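Local structure of ubiquitin-conjugating enzyme-like protein (Leishmania mexicana, 6ZM3) at residues 79-84 against 88-93; 66-71 against 111-116; 28-33 against 119-124; 4-9 against 107-112. The protein probably acts in the ubiquitin-conjugation pathway as an E2 variant of the UEV type, pairing with an active conjugating enzyme to assist ubiquitin chain building. One frame throughout, in Å; residues are numbered along the deposited sequence.

Contact 1 (79-84 against 88-93); sequences IRFLSK and PCVDSD
Phe81, the last residue of strand 78-81, meets Val90 in the one apolar contact between 79-84 and 88-93. Contact is made at the CD1-CE1 bond of the ring: Val90 CG2 lies 3.6 Å from Phe81 CE1 and 3.7 Å from Phe81 CD1, while the second methyl, Val90 CG1, comes within 4.1 Å of Phe81 CD1. Val90 CG2 approaches the ring obliquely, and the two side chains cross at about a right angle. Both CB atoms point into the gap between the segments. With CG1 anti to the backbone N (chi1 -178°), CG2 is the Val90 methyl nearest the ring and CG1 the more distant one.

The other contact is looser and of mixed character. Arg80 CG passes 4.0 Å from Asp93 O, an aliphatic carbon beside a carbonyl oxygen, and the polar ends go elsewhere. Arg80 NH2 forms a salt bridge with Glu65 on the adjacent strand, whereas Asp93 OD1 and Asp91 OD2 both hydrogen-bond to Thr95 OG1 further along their own loop.

Main-chain hydrogen bonds come from just past the loop segment, pairing Phe81 with Gly94 and Ile79 with Val96. Deeper in, Phe81 touches Met124 of helix 113-125. Leu82 and Ser83, beyond the strand end, pack on apolar side chains of another protein chain. In active E2 enzymes the loop after this strand leads to the catalytic cysteine. Between the two segments the contact is apolar and non-directional, so the position of the loop probably depends as much on the main-chain pairing after Asp93.

Contact 2 (66-71 against 111-116); sequences IYCDEN and TTMELC
Met113, in the first turn of helix 113-125, brings its sulfur against two residues of 66-71, Ile66 and Cys68. This is the tight part. Met113 SD lies 3.5 Å from Cys68 SG and 3.6 Å from Ile66 CG2, so the thioether sits on two neighbours at once. The turn at chi3 (-92°) bends the chain at its end and brings Met113 CE to 3.8 Å from Cys68 SG, while Met113 CG runs 4.0 Å from Ile66 CG2. All three side chains are buried and each sends its CB toward the partner segment. The contact is one of sulfur and methyl surfaces.

The flanks are looser. On the helix side, Glu114 turns away and Leu115 is exposed; at the partly exposed N-cap, Thr112 OG1 accepts from Leu115 N at 3.2 Å with an N-H...O angle of 163°, tying down the first turn from which Met113 projects. Met113 N is held as well, by Glu16 of helix 9-22. On the strand side, Tyr67 points its CB away and stacks on Tyr44.

Leu13 of helix 9-22 touches both Cys68 and Met113, and Trp45 of strand 44-50 touches both Ile66 and Met113. Cys116, one turn later, rests on Ile79. The contact thus lies where the start of helix 113-125 meets helix 9-22 and the inner strands of the antiparallel sheet.

Contact 3 (28-33 against 119-124); sequences QNVSVG and ELRKEM
Strand 30-34 begins beside helix 113-125, the closest backbone approach being Val30 to Arg121, whose CA atoms are 7.9 Å apart. Across this gap the Asn29 amide lies flat on the guanidinium of Arg121. The two planes differ by only 6°, and Asn29 CG sits over the centre of the group, 3.3 Å from Arg121 CZ. The overlay is a stack: Asn29 OD1 and Arg121 NE, 3.4 Å apart, are at a poor angle for a hydrogen bond, and Asn29 ND2 faces another donor, Arg121 NH2, at 3.5 Å. Asn29 holds CG between its backbone N and carbonyl carbon (chi1 69°), which presents the amide face-on; Arg121 runs extended from CG to NE to slide underneath. Its NE bonds instead to Val50 O, which helps to hold the plane being stacked upon. Nearer the helix, Val30 CG2 packs on the aliphatic shaft, 3.8 Å from Arg121 CD.

Arg121 also touches Ile49 and Pro52, and Val30 leans on Leu117, one turn earlier in the helix. Asn29 pairs through its backbone with Val50. The arginine therefore spans the ends of two neighbouring strands, 30-34 and 44-50, from helix 113-125, which packs against the sheet.

Contact 4 (4-9 against 107-112); sequences MVEVPR and WDRRTT
The guanidinium of Arg109 receives its partners at the edge: Val7 O near its plane and a water in it, while Met4 CE and Glu6 CG approach the group obliquely. A bend at chi3 (77°) turns the Arg109 guanidinium toward Val7 O. Arg109 NH2 donates to Val7 O at 3.1 Å (N-H...O 157°), meeting a lone pair in the carbonyl plane. The water binds Arg109 NH1 at 3.0 Å and donates to Val7 O at 2.7 Å and to Glu6 OE2 at 3.0 Å. Val7 O is thus gripped twice, and the Glu6 carboxylate, turned 55° from the guanidinium, reaches Arg109 through water, its OE2 being 4.7 Å from Arg109 NH1. Met4 CE lies 3.7 Å from Arg109 CD, but Met4 is poorly ordered. Further back, Arg109 N lies over one face of the Trp107 ring, toward its rim.

Asp108 OD1 takes Arg110 N from above the carboxylate plane and Arg110 NE on the syn lone pair; Arg110 NH2 completes a salt bridge with Asp108 OD2 at 2.9 Å. That first bond makes an Asx turn overlapping a type I beta turn, Asp108 to Thr111, ahead of the Thr112 helix cap; the N-terminal tail is fastened to it at the surface.

Contact 2 is fully buried, contacts 1 and 3 partly so, and contact 4 lies at the surface, about 17 Å from the chain's centre to its own. Contacts 2 and 3 use the two ends of helix 113-125 against one antiparallel sheet, and meet where Val32 packs on Met113 and Glu114. Contact 1 joins them through Ile79, which touches Cys116 and Leu120. Contact 4 shares Thr111 and Thr112 with contact 2, and Arg9 hydrogen-bonds to Cys68 O and Asp69 O. Chemistry varies with burial: sulfur and methyl packing in the buried core, ring-to-methyl packing at the sheet edge, a stacked amide and guanidinium at the strand ends, and direct and water-mediated hydrogen bonds at the surface.

Contact 1 (79-84 against 88-93)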
# COMPACT_ATOMS: atom_id res chain seq x y z
N ILE B 79 6.24 -18.04 2.18
CA ILE B 79 5.96 -16.84 1.43
C ILE B 79 4.47 -16.85 1.08
O ILE B 79 3.96 -17.82 0.53
CB ILE B 79 6.86 -16.73 0.18
CG1 ILE B 79 8.35 -16.92 0.51
CG2 ILE B 79 6.62 -15.45 -0.63
CD1 ILE B 79 9.30 -16.45 -0.60
N ARG B 80 3.78 -15.75 1.42
CA ARG B 80 2.37 -15.55 1.07
C ARG B 80 2.28 -14.22 0.31
O ARG B 80 2.79 -13.20 0.78
CB ARG B 80 1.58 -15.35 2.36
CG ARG B 80 0.12 -15.79 2.32
CD ARG B 80 -0.52 -15.83 3.71
NE ARG B 80 -0.04 -14.77 4.60
CZ ARG B 80 -0.72 -13.65 4.91
NH1 ARG B 80 -1.92 -13.42 4.40
NH2 ARG B 80 -0.20 -12.76 5.74
N PHE B 81 1.56 -14.22 -0.81
CA PHE B 81 1.23 -12.95 -1.44
C PHE B 81 0.12 -12.28 -0.64
O PHE B 81 -0.85 -12.94 -0.25
CB PHE B 81 0.80 -13.13 -2.90
CG PHE B 81 1.93 -13.23 -3.90
CD1 PHE B 81 2.54 -14.46 -4.16
CD2 PHE B 81 2.34 -12.12 -4.62
CE1 PHE B 81 3.56 -14.55 -5.09
CE2 PHE B 81 3.34 -12.22 -5.57
CZ PHE B 81 3.93 -13.44 -5.81
N LEU B 82 0.28 -10.98 -0.40
CA LEU B 82 -0.78 -10.17 0.19
C LEU B 82 -1.62 -9.55 -0.92
O LEU B 82 -2.84 -9.44 -0.77
CB LEU B 82 -0.19 -9.08 1.08
CG LEU B 82 0.57 -9.55 2.31
CD1 LEU B 82 0.92 -8.36 3.20
CD2 LEU B 82 -0.23 -10.57 3.11
N SER B 83 -0.94 -9.08 -1.99
CA SER B 83 -1.57 -8.69 -3.23
C SER B 83 -2.04 -9.94 -3.96
O SER B 83 -1.23 -10.84 -4.17
CB SER B 83 -0.60 -7.93 -4.10
OG SER B 83 -0.12 -6.74 -3.46
N LYS B 84 -3.29 -9.93 -4.44
CA LYS B 84 -3.87 -11.03 -5.21
C LYS B 84 -3.18 -11.18 -6.57
O LYS B 84 -2.98 -10.21 -7.30
CB LYS B 84 -5.37 -10.81 -5.41
CG LYS B 84 -6.14 -12.11 -5.63
CD LYS B 84 -7.64 -11.94 -5.62
CE LYS B 84 -8.37 -13.23 -5.37
NZ LYS B 84 -9.82 -12.98 -5.24
N PRO B 88 0.53 -19.91 -11.17
CA PRO B 88 0.37 -21.33 -10.85
C PRO B 88 0.89 -21.76 -9.49
O PRO B 88 0.20 -22.46 -8.78
CB PRO B 88 1.09 -22.06 -11.99
CG PRO B 88 1.08 -21.07 -13.12
CD PRO B 88 1.19 -19.70 -12.47
N CYS B 89 2.07 -21.26 -9.09
CA CYS B 89 2.66 -21.72 -7.84
C CYS B 89 2.03 -21.04 -6.63
O CYS B 89 2.45 -21.29 -5.50
CB CYS B 89 4.18 -21.53 -7.84
SG CYS B 89 4.67 -19.80 -8.09
N VAL B 90 1.06 -20.16 -6.86
CA VAL B 90 0.39 -19.48 -5.75
C VAL B 90 -1.00 -20.05 -5.54
O VAL B 90 -1.81 -20.03 -6.46
CB VAL B 90 0.30 -17.97 -6.04
CG1 VAL B 90 -0.34 -17.25 -4.86
CG2 VAL B 90 1.69 -17.39 -6.30
N ASP B 91 -1.27 -20.55 -4.32
CA ASP B 91 -2.57 -21.13 -4.01
C ASP B 91 -3.62 -20.04 -3.80
O ASP B 91 -3.31 -18.86 -3.86
CB ASP B 91 -2.55 -21.95 -2.72
CG ASP B 91 -1.57 -23.10 -2.72
OD1 ASP B 91 -1.15 -23.52 -3.80
OD2 ASP B 91 -1.23 -23.57 -1.61
N SER B 92 -4.87 -20.46 -3.54
CA SER B 92 -5.98 -19.53 -3.58
C SER B 92 -6.01 -18.64 -2.33
O SER B 92 -6.76 -17.67 -2.27
CB SER B 92 -7.30 -20.25 -3.80
OG SER B 92 -7.54 -21.11 -2.69
N ASP B 93 -5.18 -18.98 -1.33
CA ASP B 93 -5.05 -18.10 -0.18
C ASP B 93 -3.79 -17.23 -0.28
O ASP B 93 -3.44 -16.57 0.69
CB ASP B 93 -5.12 -18.86 1.15
CG ASP B 93 -3.96 -19.81 1.38
OD1 ASP B 93 -3.18 -20.04 0.43
OD2 ASP B 93 -3.85 -20.32 2.51

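Contact 2 (66-71 against 111-116)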
# COMPACT_ATOMS: atom_id res chain seq x y z
N ILE B 66 6.84 -12.77 4.46
CA ILE B 66 7.78 -13.87 4.58
C ILE B 66 7.95 -14.24 6.05
O ILE B 66 8.24 -13.39 6.91
CB ILE B 66 9.12 -13.59 3.87
CG1 ILE B 66 8.85 -13.09 2.45
CG2 ILE B 66 9.98 -14.87 3.88
CD1 ILE B 66 10.01 -12.45 1.69
N TYR B 67 7.78 -15.53 6.33
CA TYR B 67 8.01 -16.08 7.64
C TYR B 67 9.20 -17.03 7.58
O TYR B 67 9.15 -17.98 6.81
CB TYR B 67 6.78 -16.88 8.07
CG TYR B 67 6.84 -17.53 9.42
CD1 TYR B 67 7.38 -16.88 10.52
CD2 TYR B 67 6.32 -18.80 9.62
CE1 TYR B 67 7.42 -17.45 11.77
CE2 TYR B 67 6.36 -19.40 10.88
CZ TYR B 67 6.91 -18.72 11.95
OH TYR B 67 6.96 -19.28 13.19
N CYS B 68 10.26 -16.74 8.34
CA CYS B 68 11.37 -17.66 8.53
C CYS B 68 11.25 -18.34 9.90
O CYS B 68 11.51 -17.73 10.94
CB CYS B 68 12.72 -16.96 8.35
SG CYS B 68 12.91 -16.05 6.81
N ASP B 69 10.81 -19.61 9.91
CA ASP B 69 10.54 -20.30 11.17
C ASP B 69 11.84 -20.85 11.77
O ASP B 69 12.93 -20.57 11.28
CB ASP B 69 9.44 -21.34 11.01
CG ASP B 69 9.83 -22.56 10.19
OD1 ASP B 69 10.75 -22.45 9.30
OD2 ASP B 69 9.19 -23.62 10.43
N GLU B 70 11.70 -21.64 12.84
CA GLU B 70 12.80 -22.28 13.55
C GLU B 70 13.83 -22.90 12.61
O GLU B 70 15.01 -22.93 12.95
CB GLU B 70 12.37 -23.54 14.32
CG GLU B 70 11.55 -23.30 15.55
CD GLU B 70 10.12 -23.77 15.35
OE1 GLU B 70 9.92 -24.93 14.94
OE2 GLU B 70 9.21 -22.98 15.60
N ASN B 71 13.37 -23.47 11.48
CA ASN B 71 14.24 -24.33 10.70
C ASN B 71 14.79 -23.63 9.46
O ASN B 71 15.54 -24.24 8.72
CB ASN B 71 13.62 -25.72 10.45
CG ASN B 71 13.33 -26.50 11.72
OD1 ASN B 71 12.33 -27.18 11.82
ND2 ASN B 71 14.21 -26.42 12.70
N THR B 111 19.63 -20.43 -1.03
CA THR B 111 18.70 -19.54 -1.69
C THR B 111 18.21 -18.52 -0.64
O THR B 111 17.77 -18.91 0.45
CB THR B 111 17.68 -20.36 -2.51
OG1 THR B 111 17.76 -21.74 -2.16
CG2 THR B 111 18.01 -20.44 -3.98
N THR B 112 18.35 -17.24 -0.96
CA THR B 112 17.98 -16.18 -0.02
C THR B 112 16.56 -15.70 -0.28
O THR B 112 16.02 -15.94 -1.37
CB THR B 112 18.93 -14.99 -0.15
OG1 THR B 112 18.77 -14.49 -1.46
CG2 THR B 112 20.38 -15.40 0.02
N MET B 113 15.97 -14.98 0.69
CA MET B 113 14.63 -14.42 0.48
C MET B 113 14.60 -13.51 -0.75
O MET B 113 13.64 -13.54 -1.51
CB MET B 113 14.13 -13.66 1.70
CG MET B 113 13.84 -14.56 2.86
SD MET B 113 13.31 -13.60 4.29
CE MET B 113 14.88 -13.34 5.11
N GLU B 114 15.66 -12.72 -0.98
CA GLU B 114 15.70 -11.89 -2.17
C GLU B 114 15.67 -12.71 -3.47
O GLU B 114 15.01 -12.33 -4.45
CB GLU B 114 16.89 -10.92 -2.09
CG GLU B 114 16.96 -10.03 -3.30
CD GLU B 114 18.13 -9.06 -3.39
OE1 GLU B 114 18.94 -8.99 -2.44
OE2 GLU B 114 18.20 -8.35 -4.43
N LEU B 115 16.44 -13.81 -3.51
CA LEU B 115 16.42 -14.67 -4.68
C LEU B 115 15.04 -15.32 -4.86
O LEU B 115 14.56 -15.43 -5.99
CB LEU B 115 17.57 -15.69 -4.60
CG LEU B 115 17.82 -16.58 -5.83
CD1 LEU B 115 17.96 -15.79 -7.13
CD2 LEU B 115 19.04 -17.45 -5.61
N CYS B 116 14.38 -15.72 -3.77
CA CYS B 116 13.02 -16.26 -3.86
C CYS B 116 12.10 -15.28 -4.58
O CYS B 116 11.36 -15.67 -5.49
CB CYS B 116 12.37 -16.61 -2.51
SG CYS B 116 13.11 -18.00 -1.62

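Contact 3 (28-33 against 119-124)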
# COMPACT_ATOMS: atom_id res chain seq x y z
N GLN B 28 15.75 -2.45 -8.32
CA GLN B 28 14.52 -1.85 -7.84
C GLN B 28 13.35 -2.51 -8.56
O GLN B 28 12.49 -1.84 -9.12
CB GLN B 28 14.55 -0.32 -7.96
CG GLN B 28 15.10 0.20 -9.28
CD GLN B 28 14.51 1.53 -9.68
OE1 GLN B 28 14.60 2.53 -8.96
NE2 GLN B 28 13.87 1.55 -10.85
N ASN B 29 13.36 -3.85 -8.56
CA ASN B 29 12.18 -4.56 -9.01
C ASN B 29 11.76 -5.63 -7.99
O ASN B 29 10.66 -6.18 -8.07
CB ASN B 29 12.26 -4.88 -10.51
CG ASN B 29 13.32 -5.91 -10.81
OD1 ASN B 29 13.41 -6.92 -10.13
ND2 ASN B 29 14.14 -5.68 -11.82
N VAL B 30 12.65 -5.90 -7.03
CA VAL B 30 12.35 -6.79 -5.91
C VAL B 30 12.95 -6.24 -4.61
O VAL B 30 14.02 -5.63 -4.62
CB VAL B 30 12.83 -8.22 -6.24
CG1 VAL B 30 13.18 -9.04 -5.02
CG2 VAL B 30 11.88 -8.99 -7.13
N SER B 31 12.26 -6.45 -3.47
CA SER B 31 12.78 -5.93 -2.21
C SER B 31 12.28 -6.74 -1.03
O SER B 31 11.13 -7.21 -1.06
CB SER B 31 12.41 -4.50 -2.04
OG SER B 31 13.10 -4.00 -0.92
N VAL B 32 13.14 -6.87 -0.02
CA VAL B 32 12.81 -7.56 1.22
C VAL B 32 13.34 -6.71 2.36
O VAL B 32 14.41 -6.10 2.24
CB VAL B 32 13.43 -8.97 1.29
CG1 VAL B 32 12.87 -9.79 2.43
CG2 VAL B 32 13.34 -9.72 -0.02
N GLY B 33 12.66 -6.77 3.50
CA GLY B 33 13.04 -5.94 4.62
C GLY B 33 12.30 -6.42 5.86
O GLY B 33 11.26 -7.07 5.74
N GLU B 119 12.89 -14.89 -8.25
CA GLU B 119 12.43 -16.12 -8.88
C GLU B 119 10.90 -16.16 -9.01
O GLU B 119 10.40 -16.70 -10.01
CB GLU B 119 12.99 -17.37 -8.20
CG GLU B 119 14.50 -17.55 -8.43
CD GLU B 119 14.90 -17.91 -9.85
OE1 GLU B 119 14.25 -18.81 -10.40
OE2 GLU B 119 15.78 -17.24 -10.43
N LEU B 120 10.16 -15.60 -8.04
CA LEU B 120 8.73 -15.37 -8.23
C LEU B 120 8.46 -14.35 -9.34
O LEU B 120 7.52 -14.49 -10.13
CB LEU B 120 8.09 -14.99 -6.90
CG LEU B 120 7.98 -16.15 -5.93
CD1 LEU B 120 7.65 -15.68 -4.51
CD2 LEU B 120 6.91 -17.13 -6.43
N ARG B 121 9.31 -13.32 -9.44
CA ARG B 121 9.17 -12.33 -10.48
C ARG B 121 9.44 -12.90 -11.87
O ARG B 121 8.74 -12.57 -12.82
CB ARG B 121 10.04 -11.10 -10.20
CG ARG B 121 9.66 -9.91 -11.06
CD ARG B 121 10.53 -8.72 -10.71
NE ARG B 121 10.50 -7.65 -11.68
CZ ARG B 121 11.30 -7.57 -12.75
NH1 ARG B 121 12.14 -8.55 -13.06
NH2 ARG B 121 11.22 -6.52 -13.54
N LYS B 122 10.43 -13.79 -11.99
CA LYS B 122 10.67 -14.46 -13.26
C LYS B 122 9.47 -15.33 -13.62
O LYS B 122 9.08 -15.35 -14.78
CB LYS B 122 11.93 -15.33 -13.18
CG LYS B 122 13.26 -14.62 -12.96
CD LYS B 122 14.44 -15.46 -13.42
N GLU B 123 8.84 -16.00 -12.63
CA GLU B 123 7.68 -16.85 -12.85
C GLU B 123 6.58 -16.08 -13.59
O GLU B 123 5.81 -16.68 -14.32
CB GLU B 123 7.05 -17.37 -11.56
CG GLU B 123 7.74 -18.56 -10.93
CD GLU B 123 7.52 -19.91 -11.60
OE1 GLU B 123 6.83 -19.97 -12.65
OE2 GLU B 123 8.05 -20.91 -11.08
N MET B 124 6.51 -14.76 -13.35
CA MET B 124 5.51 -13.90 -13.94
C MET B 124 5.85 -13.61 -15.40
O MET B 124 4.97 -13.27 -16.18
CB MET B 124 5.42 -12.58 -13.16
CG MET B 124 4.93 -12.77 -11.75
SD MET B 124 5.06 -11.23 -10.76
CE MET B 124 4.61 -11.90 -9.16

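Contact 4 (4-9 against 107-112)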
# COMPACT_ATOMS: atom_id res chain seq x y z
N MET B 4 29.74 -30.06 7.27
CA MET B 4 29.56 -29.01 6.22
C MET B 4 29.97 -27.65 6.79
O MET B 4 30.60 -26.85 6.10
CB MET B 4 28.10 -28.92 5.78
CG MET B 4 27.86 -27.99 4.59
SD MET B 4 26.15 -28.08 3.96
CE MET B 4 25.29 -27.07 5.16
N VAL B 5 29.61 -27.45 8.06
CA VAL B 5 29.52 -26.15 8.72
C VAL B 5 28.19 -25.48 8.37
O VAL B 5 28.04 -24.80 7.35
CB VAL B 5 30.73 -25.21 8.52
CG1 VAL B 5 30.51 -23.91 9.27
CG2 VAL B 5 32.04 -25.86 8.98
N GLU B 6 27.25 -25.70 9.26
CA GLU B 6 25.93 -25.12 9.21
C GLU B 6 25.97 -23.72 9.82
O GLU B 6 26.32 -23.59 10.99
CB GLU B 6 25.07 -26.00 10.11
CG GLU B 6 23.61 -25.63 10.11
CD GLU B 6 22.80 -26.55 11.00
OE1 GLU B 6 23.22 -27.72 11.14
OE2 GLU B 6 21.77 -26.09 11.54
N VAL B 7 25.55 -22.72 9.05
CA VAL B 7 25.28 -21.40 9.59
C VAL B 7 23.98 -21.43 10.39
O VAL B 7 22.93 -21.80 9.88
CB VAL B 7 25.26 -20.32 8.50
CG1 VAL B 7 25.00 -18.95 9.11
CG2 VAL B 7 26.59 -20.32 7.75
N PRO B 8 24.04 -21.10 11.70
CA PRO B 8 22.85 -21.02 12.55
C PRO B 8 21.84 -20.03 11.96
O PRO B 8 22.19 -19.05 11.29
CB PRO B 8 23.41 -20.50 13.88
CG PRO B 8 24.84 -21.03 13.87
CD PRO B 8 25.29 -20.83 12.44
N ARG B 9 20.56 -20.33 12.20
CA ARG B 9 19.49 -19.53 11.62
C ARG B 9 19.70 -18.03 11.86
O ARG B 9 19.57 -17.24 10.92
CB ARG B 9 18.15 -19.96 12.23
CG ARG B 9 16.97 -19.07 11.86
CD ARG B 9 15.75 -19.37 12.74
NE ARG B 9 14.61 -18.50 12.42
CZ ARG B 9 14.45 -17.27 12.91
NH1 ARG B 9 15.33 -16.77 13.76
NH2 ARG B 9 13.42 -16.52 12.52
N TRP B 107 14.78 -27.50 -2.93
CA TRP B 107 15.22 -26.43 -2.03
C TRP B 107 16.73 -26.57 -1.80
O TRP B 107 17.18 -27.62 -1.36
CB TRP B 107 14.45 -26.48 -0.70
CG TRP B 107 14.95 -25.52 0.35
CD1 TRP B 107 15.50 -25.82 1.56
CD2 TRP B 107 14.95 -24.08 0.26
NE1 TRP B 107 15.84 -24.67 2.23
CE2 TRP B 107 15.54 -23.59 1.44
CE3 TRP B 107 14.55 -23.17 -0.73
CZ2 TRP B 107 15.67 -22.22 1.69
CZ3 TRP B 107 14.70 -21.82 -0.50
CH2 TRP B 107 15.28 -21.36 0.69
N ASP B 108 17.47 -25.50 -2.11
CA ASP B 108 18.87 -25.31 -1.78
C ASP B 108 18.97 -24.25 -0.66
O ASP B 108 18.65 -23.10 -0.91
CB ASP B 108 19.59 -24.84 -3.04
CG ASP B 108 21.08 -24.61 -2.88
OD1 ASP B 108 21.57 -24.60 -1.73
OD2 ASP B 108 21.75 -24.42 -3.93
N ARG B 109 19.39 -24.66 0.55
CA ARG B 109 19.84 -23.82 1.66
C ARG B 109 20.29 -22.43 1.23
O ARG B 109 19.96 -21.44 1.88
CB ARG B 109 21.09 -24.44 2.30
CG ARG B 109 20.86 -25.17 3.61
CD ARG B 109 22.15 -25.17 4.41
NE ARG B 109 22.45 -23.89 5.05
CZ ARG B 109 22.24 -23.62 6.34
NH1 ARG B 109 21.75 -24.54 7.15
NH2 ARG B 109 22.54 -22.42 6.82
N ARG B 110 21.08 -22.36 0.15
CA ARG B 110 21.81 -21.15 -0.22
C ARG B 110 20.88 -20.04 -0.73
O ARG B 110 21.29 -18.89 -0.89
CB ARG B 110 22.93 -21.50 -1.20
CG ARG B 110 24.15 -22.14 -0.54
CD ARG B 110 25.12 -22.64 -1.60
NE ARG B 110 24.58 -23.77 -2.38
CZ ARG B 110 25.13 -24.30 -3.47
NH1 ARG B 110 26.27 -23.83 -3.97
NH2 ARG B 110 24.54 -25.30 -4.08
N THR B 111 19.63 -20.43 -1.03
CA THR B 111 18.70 -19.54 -1.69
C THR B 111 18.21 -18.52 -0.64
O THR B 111 17.77 -18.91 0.45
CB THR B 111 17.68 -20.36 -2.51
OG1 THR B 111 17.76 -21.74 -2.16
CG2 THR B 111 18.01 -20.44 -3.98
N THR B 112 18.35 -17.24 -0.96
CA THR B 112 17.98 -16.18 -0.02
C THR B 112 16.56 -15.70 -0.28
O THR B 112 16.02 -15.94 -1.37
CB THR B 112 18.93 -14.99 -0.15
OG1 THR B 112 18.77 -14.49 -1.46
CG2 THR B 112 20.38 -15.40 0.02
O HOH W 1 21.03 -23.67 9.91